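Local coordinates for protein endo-1,4-b-d-mannanase (Trichoderma reesei, PDB 1QNR) that catalyses the endo-hydrolysis of beta-1,4-mannosidic linkages in mannan polysaccharides, as a member of glycoside hydrolase family 5, at residues H35-S46 with Y94-L104; P283-Q291 with N331-H339. All blocks are in the same frame, centred on the assembly; numbering follows the deposited sequence.

Overall arrangement
Contacts 1 and 2 offer two solutions to one problem, the packing of adjacent helices around a TIM barrel. Both are partly buried and lie in the outer helical layer, their centres about 18 and 20 Å from the centre of the chain, and neither shares a helix with the other. Contact 1 joins the first two large helices, 35-47 and 90-102, and buries more surface, through aromatic knobs with a carboxylate and two hydroxyls at one side. Contact 2 joins the last two, 283-295 and 330-343, by a disulfide, a leucine knob and a glutamine amide. Y327 stands between the pairs, stacking on H44 of contact 1 and meeting W332 of contact 2 edge-to-face.

Contact 1: residues H35-S46 with Y94-L104; sequences HADVDSTFSHIS and YVVQSAEQHNL
H35 and Y94 lay their rings face to face, the planes only 4° apart and H35 CD2 3.5 Å from Y94 CG. The tyrosine reaches this place with CG anti to its backbone N (chi1 -167°), which carries the ring across to helix 35-46 while V38 CB meets its edge, 3.9 Å from Y94 CD2. Beyond the ring, Y94 OH donates to D39 OD2 over a very short 2.4 Å, a value to be read with some reserve. On the other carboxylate oxygen, D39 OD1 takes a hydrogen bond from S98 OG at 3.0 Å on its anti lone pair; this bond restrains the rotation of the acid, with the tyrosine hydroxyl as a probable second restraint. Replacing Y94 by an alanine would probably leave D39 OD2 without its hydroxyl mate and uncover the face of the H35 imidazole.

Deeper in, F42 is a knob set among V95, S98, A99 and H102. F42 CZ touches V95 CG1 at 3.8 Å, the ring edge faces V95 O and A99 N, and L104 CD1 comes over one face, 3.8 Å from F42 CG. H102 answers as the reciprocal knob, its ring lying flat beneath F42 CB and the backbone N of S43. That ring is held by H102 ND1, which donates to S98 O at 3.0 Å; the backbone N of H102 reaches the same oxygen from the opposite face of its carbonyl plane.

These are neighbouring outer helices of the TIM barrel, crossing at -37°, with A99 resting on strand 105-109 beneath. The chemistry is graded across the interface: a hydrocarbon interior toward the barrel and a polar rim on its outer side, where the proton given by S98 OG may help to stabilise a charge on D39.

Contact 2: residues P283-Q291 with N331-H339; sequences PCTNEAPWQ and NWQCLVKNH. With SO4 (sulfate ion), chain C.
C284 and C334 are covalently joined across two nearly parallel outer helices of the TIM barrel, illustrating how a disulfide can tie neighbours in the helical layer. The SG atoms of C284 and C334 lie 2.1 Å apart with a torsion of 87° about the bond, close to the relaxed value. Each SG is anti to its own backbone N (chi1 177° in C284, 178° in C334), which sends both sulfurs across the gap between the helices.

One residue on, L335 supplies the knob, its side chain lodged among C284, E287, A288 and Q291. Its CD2 lies against the backbone and CB of A288, while L335 CD1 comes to 3.8 Å from E287 OE1. Below it Q291 stretches across as an extended chain. Q291 NE2 donates to L335 O at 3.0 Å, nearly straight and on a lone pair in the carbonyl plane, and a water links Q291 OE1 to C334 O. The amide also stacks almost flat on H339, whose ring face receives Q291 CB, 3.6 Å from H339 CE1.

A second shell sets these groups. Y277 OH on strand 272-277 bonds Q291 NE2 as well, D303 holds H339 NE2, and E287 OE2 accepts from the backbone N of A279, so the polar ends are tied to the barrel or to the loop that holds A279. Both helices are irregular here: the first is kinked where the N of P289, which has no hydrogen to give, and that of W290 make no bond to the turn before, and a pi-type turn widens the second at 333-337.

At the start of helix 283-291 sits a sulfate, probably from the crystallisation liquor, with N282 ND2 as a further donor. C284 N reaches sulfate O1 at 3.1 Å, whereas sulfate O4 is gripped twice by one residue, by T285 N at 2.9 Å and by T285 OG1 at 2.8 Å.

Contact 1: residues H35-S46 with Y94-L104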
loop_
_atom_site.group_PDB
_atom_site.type_symbol
_atom_site.label_atom_id
_atom_site.label_comp_id
_atom_site.label_asym_id
_atom_site.label_seq_id
_atom_site.Cartn_x
_atom_site.Cartn_y
_atom_site.Cartn_z
ATOM N N HIS A 35 -3.776 -22.080 4.519
ATOM C CA HIS A 35 -3.679 -21.290 5.765
ATOM C C HIS A 35 -2.366 -21.447 6.451
ATOM O O HIS A 35 -1.846 -20.477 7.090
ATOM C CB HIS A 35 -4.762 -21.832 6.766
ATOM C CG HIS A 35 -6.137 -21.456 6.261
ATOM N ND1 HIS A 35 -7.266 -21.922 6.911
ATOM C CD2 HIS A 35 -6.548 -20.703 5.218
ATOM C CE1 HIS A 35 -8.327 -21.451 6.261
ATOM N NE2 HIS A 35 -7.943 -20.713 5.227
ATOM N N ALA A 36 -1.704 -22.581 6.374
ATOM C CA ALA A 36 -0.432 -22.788 7.042
ATOM C C ALA A 36 0.629 -21.835 6.475
ATOM O O ALA A 36 1.524 -21.479 7.210
ATOM C CB ALA A 36 0.084 -24.241 6.935
ATOM N N ASP A 37 0.513 -21.479 5.176
ATOM C CA ASP A 37 1.489 -20.590 4.554
ATOM C C ASP A 37 1.284 -19.127 4.949
ATOM O O ASP A 37 2.258 -18.379 5.136
ATOM C CB ASP A 37 1.433 -20.758 3.032
ATOM C CG ASP A 37 1.801 -22.168 2.547
ATOM O OD1 ASP A 37 2.382 -22.951 3.317
ATOM O OD2 ASP A 37 1.443 -22.427 1.356
ATOM N N VAL A 38 0.046 -18.694 5.197
ATOM C CA VAL A 38 -0.172 -17.355 5.782
ATOM C C VAL A 38 0.359 -17.359 7.217
ATOM O O VAL A 38 1.114 -16.407 7.621
ATOM C CB VAL A 38 -1.692 -17.019 5.818
ATOM C CG1 VAL A 38 -1.945 -15.700 6.565
ATOM C CG2 VAL A 38 -2.270 -16.975 4.403
ATOM N N ASP A 39 0.133 -18.425 8.009
ATOM C CA ASP A 39 0.552 -18.402 9.424
ATOM C C ASP A 39 2.072 -18.438 9.544
ATOM O O ASP A 39 2.646 -17.686 10.353
ATOM C CB ASP A 39 -0.084 -19.592 10.166
ATOM C CG ASP A 39 -1.615 -19.296 10.345
ATOM O OD1 ASP A 39 -2.133 -18.180 10.514
ATOM O OD2 ASP A 39 -2.318 -20.240 10.345
ATOM N N SER A 40 2.794 -19.225 8.682
ATOM C CA SER A 40 4.253 -19.206 8.856
ATOM C C SER A 40 4.845 -17.864 8.442
ATOM O O SER A 40 5.758 -17.348 9.097
ATOM C CB SER A 40 4.934 -20.389 8.128
ATOM O OG SER A 40 4.646 -20.416 6.739
ATOM N N THR A 41 4.332 -17.257 7.381
ATOM C CA THR A 41 4.856 -15.967 6.912
ATOM C C THR A 41 4.599 -14.871 7.965
ATOM O O THR A 41 5.507 -14.084 8.318
ATOM C CB THR A 41 4.164 -15.606 5.580
ATOM O OG1 THR A 41 4.439 -16.664 4.606
ATOM C CG2 THR A 41 4.705 -14.273 5.010
ATOM N N PHE A 42 3.355 -14.806 8.500
ATOM C CA PHE A 42 3.070 -13.785 9.533
ATOM C C PHE A 42 3.796 -14.085 10.830
ATOM O O PHE A 42 4.188 -13.107 11.551
ATOM C CB PHE A 42 1.543 -13.634 9.711
ATOM C CG PHE A 42 0.881 -12.769 8.676
ATOM C CD1 PHE A 42 1.504 -12.290 7.520
ATOM C CD2 PHE A 42 -0.439 -12.365 8.916
ATOM C CE1 PHE A 42 0.845 -11.413 6.616
ATOM C CE2 PHE A 42 -1.088 -11.531 8.032
ATOM C CZ PHE A 42 -0.454 -11.050 6.874
ATOM N N SER A 43 4.052 -15.352 11.168
ATOM C CA SER A 43 4.892 -15.630 12.356
ATOM C C SER A 43 6.265 -15.012 12.188
ATOM O O SER A 43 6.850 -14.346 13.062
ATOM C CB SER A 43 4.959 -17.176 12.614
ATOM O OG SER A 43 5.805 -17.429 13.780
ATOM N N HIS A 44 6.899 -15.130 11.004
ATOM C CA HIS A 44 8.250 -14.596 10.735
ATOM C C HIS A 44 8.295 -13.068 10.725
ATOM O O HIS A 44 9.230 -12.442 11.252
ATOM C CB HIS A 44 8.713 -15.128 9.359
ATOM C CG HIS A 44 8.797 -16.614 9.289
ATOM N ND1 HIS A 44 8.825 -17.241 8.060
ATOM C CD2 HIS A 44 8.877 -17.627 10.215
ATOM C CE1 HIS A 44 8.870 -18.567 8.203
ATOM N NE2 HIS A 44 8.906 -18.836 9.511
ATOM N N ILE A 45 7.251 -12.446 10.104
ATOM C CA ILE A 45 7.207 -10.952 10.126
ATOM C C ILE A 45 7.035 -10.445 11.567
ATOM O O ILE A 45 7.763 -9.519 11.976
ATOM C CB ILE A 45 6.011 -10.495 9.231
ATOM C CG1 ILE A 45 6.335 -10.784 7.776
ATOM C CG2 ILE A 45 5.671 -9.008 9.427
ATOM C CD1 ILE A 45 5.151 -10.518 6.806
ATOM N N SER A 46 6.156 -11.055 12.371
ATOM C CA SER A 46 5.960 -10.612 13.751
ATOM C C SER A 46 7.200 -10.866 14.616
ATOM O O SER A 46 7.620 -9.963 15.373
ATOM C CB SER A 46 4.705 -11.240 14.293
ATOM O OG SER A 46 4.586 -11.009 15.719
ATOM N N TYR A 94 -8.867 -14.877 5.786
ATOM C CA TYR A 94 -7.870 -15.586 6.595
ATOM C C TYR A 94 -6.666 -14.715 6.932
ATOM O O TYR A 94 -6.039 -14.796 7.981
ATOM C CB TYR A 94 -7.493 -16.976 5.993
ATOM C CG TYR A 94 -6.716 -17.767 7.071
ATOM C CD1 TYR A 94 -7.409 -18.376 8.133
ATOM C CD2 TYR A 94 -5.329 -17.805 7.108
ATOM C CE1 TYR A 94 -6.730 -19.034 9.153
ATOM C CE2 TYR A 94 -4.655 -18.455 8.129
ATOM C CZ TYR A 94 -5.353 -19.065 9.142
ATOM O OH TYR A 94 -4.695 -19.769 10.160
ATOM N N VAL A 95 -6.239 -13.872 5.922
ATOM C CA VAL A 95 -5.157 -12.918 6.180
ATOM C C VAL A 95 -5.507 -11.981 7.313
ATOM O O VAL A 95 -4.661 -11.729 8.188
ATOM C CB VAL A 95 -4.830 -12.149 4.848
ATOM C CG1 VAL A 95 -3.798 -11.040 5.112
ATOM C CG2 VAL A 95 -4.280 -13.111 3.820
ATOM N N VAL A 96 -6.738 -11.451 7.307
ATOM C CA VAL A 96 -7.128 -10.585 8.452
ATOM C C VAL A 96 -7.223 -11.391 9.768
ATOM O O VAL A 96 -6.726 -10.880 10.791
ATOM C CB VAL A 96 -8.486 -9.929 8.150
ATOM C CG1 VAL A 96 -9.000 -9.108 9.334
ATOM C CG2 VAL A 96 -8.380 -9.057 6.888
ATOM N N GLN A 97 -7.702 -12.635 9.737
ATOM C CA GLN A 97 -7.744 -13.510 10.925
ATOM C C GLN A 97 -6.338 -13.714 11.479
ATOM O O GLN A 97 -6.100 -13.611 12.697
ATOM C CB GLN A 97 -8.440 -14.862 10.561
ATOM C CG GLN A 97 -8.430 -15.817 11.770
ATOM C CD GLN A 97 -8.872 -17.228 11.553
ATOM O OE1 GLN A 97 -8.531 -18.174 12.383
ATOM N NE2 GLN A 97 -9.643 -17.544 10.558
ATOM N N SER A 98 -5.355 -14.003 10.598
ATOM C CA SER A 98 -3.946 -14.247 11.020
ATOM C C SER A 98 -3.309 -12.984 11.543
ATOM O O SER A 98 -2.490 -12.973 12.504
ATOM C CB SER A 98 -3.190 -14.855 9.796
ATOM O OG SER A 98 -1.861 -15.198 10.230
ATOM N N ALA A 99 -3.617 -11.803 10.926
ATOM C CA ALA A 99 -3.070 -10.521 11.463
ATOM C C ALA A 99 -3.608 -10.298 12.879
ATOM O O ALA A 99 -2.850 -9.883 13.792
ATOM C CB ALA A 99 -3.484 -9.359 10.530
ATOM N N GLU A 100 -4.914 -10.555 13.116
ATOM C CA GLU A 100 -5.439 -10.415 14.488
ATOM C C GLU A 100 -4.690 -11.351 15.461
ATOM O O GLU A 100 -4.338 -10.905 16.591
ATOM C CB GLU A 100 -6.936 -10.781 14.490
ATOM C CG GLU A 100 -7.836 -9.783 13.727
ATOM C CD GLU A 100 -9.286 -10.201 13.672
ATOM O OE1 GLU A 100 -9.644 -11.369 13.898
ATOM O OE2 GLU A 100 -10.099 -9.311 13.324
ATOM N N GLN A 101 -4.406 -12.579 15.071
ATOM C CA GLN A 101 -3.741 -13.529 15.974
ATOM C C GLN A 101 -2.299 -13.168 16.241
ATOM O O GLN A 101 -1.779 -13.435 17.354
ATOM C CB GLN A 101 -3.804 -14.931 15.322
ATOM C CG GLN A 101 -3.028 -16.071 15.992
ATOM C CD GLN A 101 -3.074 -17.336 15.101
ATOM O OE1 GLN A 101 -4.184 -17.645 14.571
ATOM N NE2 GLN A 101 -1.873 -17.846 15.005
ATOM N N HIS A 102 -1.581 -12.619 15.247
ATOM C CA HIS A 102 -0.159 -12.300 15.334
ATOM C C HIS A 102 0.079 -10.855 15.757
ATOM O O HIS A 102 1.244 -10.406 15.753
ATOM C CB HIS A 102 0.605 -12.655 14.031
ATOM C CG HIS A 102 0.732 -14.128 13.725
ATOM N ND1 HIS A 102 -0.148 -14.794 12.918
ATOM C CD2 HIS A 102 1.662 -15.080 14.166
ATOM C CE1 HIS A 102 0.201 -16.104 12.843
ATOM N NE2 HIS A 102 1.246 -16.231 13.577
ATOM N N ASN A 103 -0.948 -10.087 16.052
ATOM C CA ASN A 103 -0.837 -8.699 16.482
ATOM C C ASN A 103 -0.174 -7.826 15.403
ATOM O O ASN A 103 0.702 -6.992 15.731
ATOM C CB ASN A 103 -0.092 -8.636 17.861
ATOM C CG ASN A 103 -0.772 -9.491 18.948
ATOM O OD1 ASN A 103 -1.949 -9.238 19.206
ATOM N ND2 ASN A 103 -0.047 -10.469 19.480
ATOM N N LEU A 104 -0.585 -8.074 14.185
ATOM C CA LEU A 104 -0.084 -7.232 13.059
ATOM C C LEU A 104 -1.226 -6.341 12.518
ATOM O O LEU A 104 -2.397 -6.710 12.693
ATOM C CB LEU A 104 0.378 -8.158 11.882
ATOM C CG LEU A 104 1.673 -8.948 12.167
ATOM C CD1 LEU A 104 1.908 -10.004 11.069
ATOM C CD2 LEU A 104 2.907 -8.050 12.349
HETATM O O HOH W 1 3.412 -8.336 16.334
#

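Contact 2: residues P283-Q291 with N331-H339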
loop_
_atom_site.group_PDB
_atom_site.type_symbol
_atom_site.label_atom_id
_atom_site.label_comp_id
_atom_site.label_asym_id
_atom_site.label_seq_id
_atom_site.Cartn_x
_atom_site.Cartn_y
_atom_site.Cartn_z
ATOM N N PRO A 283 21.533 -3.772 -2.252
ATOM C CA PRO A 283 20.481 -3.198 -1.395
ATOM C C PRO A 283 20.918 -2.928 0.019
ATOM O O PRO A 283 20.500 -1.913 0.626
ATOM C CB PRO A 283 19.292 -4.162 -1.562
ATOM C CG PRO A 283 20.001 -5.475 -1.885
ATOM C CD PRO A 283 21.067 -5.031 -2.878
ATOM N N CYS A 284 21.801 -3.756 0.611
ATOM C CA CYS A 284 22.233 -3.418 1.977
ATOM C C CYS A 284 22.988 -2.093 2.066
ATOM O O CYS A 284 22.713 -1.232 2.910
ATOM C CB CYS A 284 23.115 -4.550 2.561
ATOM S SG CYS A 284 23.801 -4.299 4.192
ATOM N N THR A 285 23.920 -1.890 1.114
ATOM C CA THR A 285 24.680 -0.660 1.035
ATOM C C THR A 285 23.791 0.536 0.682
ATOM O O THR A 285 23.979 1.607 1.317
ATOM C CB THR A 285 25.793 -0.758 -0.029
ATOM O OG1 THR A 285 26.720 -1.824 0.380
ATOM C CG2 THR A 285 26.643 0.487 -0.206
ATOM N N ASN A 286 22.920 0.399 -0.320
ATOM C CA ASN A 286 22.173 1.567 -0.808
ATOM C C ASN A 286 20.865 1.910 -0.106
ATOM O O ASN A 286 20.541 3.100 -0.068
ATOM C CB ASN A 286 21.894 1.340 -2.324
ATOM C CG ASN A 286 23.219 1.359 -3.088
ATOM O OD1 ASN A 286 24.068 2.207 -2.815
ATOM N ND2 ASN A 286 23.346 0.407 -3.979
ATOM N N GLU A 287 20.209 0.948 0.563
ATOM C CA GLU A 287 18.918 1.210 1.228
ATOM C C GLU A 287 19.072 1.514 2.720
ATOM O O GLU A 287 18.285 2.292 3.311
ATOM C CB GLU A 287 17.890 0.040 1.136
ATOM C CG GLU A 287 17.598 -0.359 -0.302
ATOM C CD GLU A 287 16.613 -1.485 -0.464
ATOM O OE1 GLU A 287 15.847 -1.768 0.492
ATOM O OE2 GLU A 287 16.627 -2.124 -1.555
ATOM N N ALA A 288 20.186 1.067 3.367
ATOM C CA ALA A 288 20.412 1.381 4.793
ATOM C C ALA A 288 20.412 2.879 5.073
ATOM O O ALA A 288 19.819 3.368 6.063
ATOM C CB ALA A 288 21.700 0.652 5.282
ATOM N N PRO A 289 21.090 3.739 4.276
ATOM C CA PRO A 289 21.038 5.189 4.501
ATOM C C PRO A 289 19.624 5.789 4.410
ATOM O O PRO A 289 19.283 6.726 5.168
ATOM C CB PRO A 289 21.999 5.757 3.434
ATOM C CG PRO A 289 22.894 4.629 3.055
ATOM C CD PRO A 289 22.050 3.356 3.192
ATOM N N TRP A 290 18.788 5.209 3.524
ATOM C CA TRP A 290 17.388 5.668 3.443
ATOM C C TRP A 290 16.575 5.406 4.729
ATOM O O TRP A 290 15.817 6.251 5.176
ATOM C CB TRP A 290 16.666 5.011 2.263
ATOM C CG TRP A 290 17.241 5.189 0.885
ATOM C CD1 TRP A 290 18.144 6.166 0.427
ATOM C CD2 TRP A 290 16.948 4.411 -0.256
ATOM N NE1 TRP A 290 18.435 5.984 -0.882
ATOM C CE2 TRP A 290 17.682 4.910 -1.372
ATOM C CE3 TRP A 290 16.059 3.319 -0.516
ATOM C CZ2 TRP A 290 17.632 4.353 -2.642
ATOM C CZ3 TRP A 290 15.977 2.777 -1.778
ATOM C CH2 TRP A 290 16.743 3.303 -2.861
ATOM N N GLN A 291 16.813 4.214 5.294
ATOM C CA GLN A 291 16.107 3.848 6.547
ATOM C C GLN A 291 16.597 4.785 7.650
ATOM O O GLN A 291 15.732 5.253 8.409
ATOM C CB GLN A 291 16.494 2.385 6.903
ATOM C CG GLN A 291 15.959 1.387 5.878
ATOM C CD GLN A 291 16.220 -0.051 6.322
ATOM O OE1 GLN A 291 17.316 -0.340 6.913
ATOM N NE2 GLN A 291 15.278 -0.925 5.991
ATOM N N ASN A 331 20.602 -10.071 3.807
ATOM C CA ASN A 331 19.912 -8.814 3.601
ATOM C C ASN A 331 18.788 -8.664 4.644
ATOM O O ASN A 331 18.525 -7.498 5.016
ATOM C CB ASN A 331 19.321 -8.758 2.183
ATOM C CG ASN A 331 20.338 -8.531 1.048
ATOM O OD1 ASN A 331 20.013 -8.803 -0.158
ATOM N ND2 ASN A 331 21.483 -8.025 1.437
ATOM N N TRP A 332 18.150 -9.716 5.126
ATOM C CA TRP A 332 17.209 -9.582 6.272
ATOM C C TRP A 332 17.973 -9.065 7.468
ATOM O O TRP A 332 17.451 -8.239 8.228
ATOM C CB TRP A 332 16.495 -10.930 6.484
ATOM C CG TRP A 332 15.724 -11.051 7.766
ATOM C CD1 TRP A 332 14.397 -10.791 7.980
ATOM C CD2 TRP A 332 16.218 -11.460 9.071
ATOM N NE1 TRP A 332 14.036 -10.972 9.312
ATOM C CE2 TRP A 332 15.153 -11.421 9.973
ATOM C CE3 TRP A 332 17.489 -11.925 9.493
ATOM C CZ2 TRP A 332 15.263 -11.722 11.348
ATOM C CZ3 TRP A 332 17.597 -12.272 10.837
ATOM C CH2 TRP A 332 16.530 -12.189 11.718
ATOM N N GLN A 333 19.197 -9.579 7.764
ATOM C CA GLN A 333 19.937 -9.069 8.946
ATOM C C GLN A 333 20.168 -7.581 8.746
ATOM O O GLN A 333 19.983 -6.810 9.714
ATOM C CB GLN A 333 21.276 -9.845 9.112
ATOM C CG GLN A 333 22.472 -9.451 9.982
ATOM C CD GLN A 333 23.893 -9.952 9.935
ATOM O OE1 GLN A 333 24.874 -9.659 10.744
ATOM N NE2 GLN A 333 24.422 -10.772 8.975
ATOM N N CYS A 334 20.645 -7.173 7.600
ATOM C CA CYS A 334 21.010 -5.776 7.340
ATOM C C CYS A 334 19.841 -4.747 7.333
ATOM O O CYS A 334 19.949 -3.667 7.924
ATOM C CB CYS A 334 21.712 -5.660 5.999
ATOM S SG CYS A 334 22.199 -4.000 5.490
ATOM N N LEU A 335 18.741 -5.160 6.683
ATOM C CA LEU A 335 17.627 -4.221 6.435
ATOM C C LEU A 335 16.400 -4.419 7.275
ATOM O O LEU A 335 15.437 -3.623 7.222
ATOM C CB LEU A 335 17.234 -4.378 4.910
ATOM C CG LEU A 335 18.340 -3.896 3.960
ATOM C CD1 LEU A 335 17.954 -4.181 2.494
ATOM C CD2 LEU A 335 18.693 -2.415 4.162
ATOM N N VAL A 336 16.321 -5.532 8.046
ATOM C CA VAL A 336 15.222 -5.837 8.939
ATOM C C VAL A 336 15.703 -5.899 10.400
ATOM O O VAL A 336 15.366 -4.974 11.154
ATOM C CB VAL A 336 14.451 -7.136 8.522
ATOM C CG1 VAL A 336 13.201 -7.266 9.385
ATOM C CG2 VAL A 336 14.088 -7.058 7.040
ATOM N N LYS A 337 16.443 -6.944 10.793
ATOM C CA LYS A 337 16.838 -7.017 12.237
ATOM C C LYS A 337 17.678 -5.793 12.597
ATOM O O LYS A 337 17.287 -5.269 13.702
ATOM C CB LYS A 337 17.618 -8.334 12.428
ATOM C CG LYS A 337 17.997 -8.500 13.903
ATOM C CD LYS A 337 18.585 -9.824 14.322
ATOM C CE LYS A 337 19.681 -9.581 15.386
ATOM N NZ LYS A 337 19.109 -9.032 16.647
ATOM N N ASN A 338 18.656 -5.299 11.885
ATOM C CA ASN A 338 19.464 -4.142 12.366
ATOM C C ASN A 338 18.602 -2.906 12.404
ATOM O O ASN A 338 18.796 -2.024 13.287
ATOM C CB ASN A 338 20.717 -3.865 11.530
ATOM C CG ASN A 338 21.830 -4.937 11.608
ATOM O OD1 ASN A 338 22.771 -4.927 10.738
ATOM N ND2 ASN A 338 21.636 -5.881 12.482
ATOM N N HIS A 339 17.623 -2.729 11.483
ATOM C CA HIS A 339 16.781 -1.526 11.495
ATOM C C HIS A 339 15.784 -1.553 12.612
ATOM O O HIS A 339 15.674 -0.539 13.385
ATOM C CB HIS A 339 16.034 -1.475 10.130
ATOM C CG HIS A 339 15.209 -0.234 9.969
ATOM N ND1 HIS A 339 15.649 1.062 10.313
ATOM C CD2 HIS A 339 13.959 -0.064 9.442
ATOM C CE1 HIS A 339 14.701 1.934 9.998
ATOM N NE2 HIS A 339 13.645 1.298 9.439
HETATM S S SO4 C . 25.093 -5.394 -0.669
HETATM O O1 SO4 C . 23.605 -5.898 -0.604
HETATM O O2 SO4 C . 25.732 -5.870 -1.929
HETATM O O3 SO4 C . 25.854 -5.974 0.492
HETATM O O4 SO4 C . 25.181 -3.923 -0.542
HETATM O O HOH W 2 19.704 -0.963 7.483
#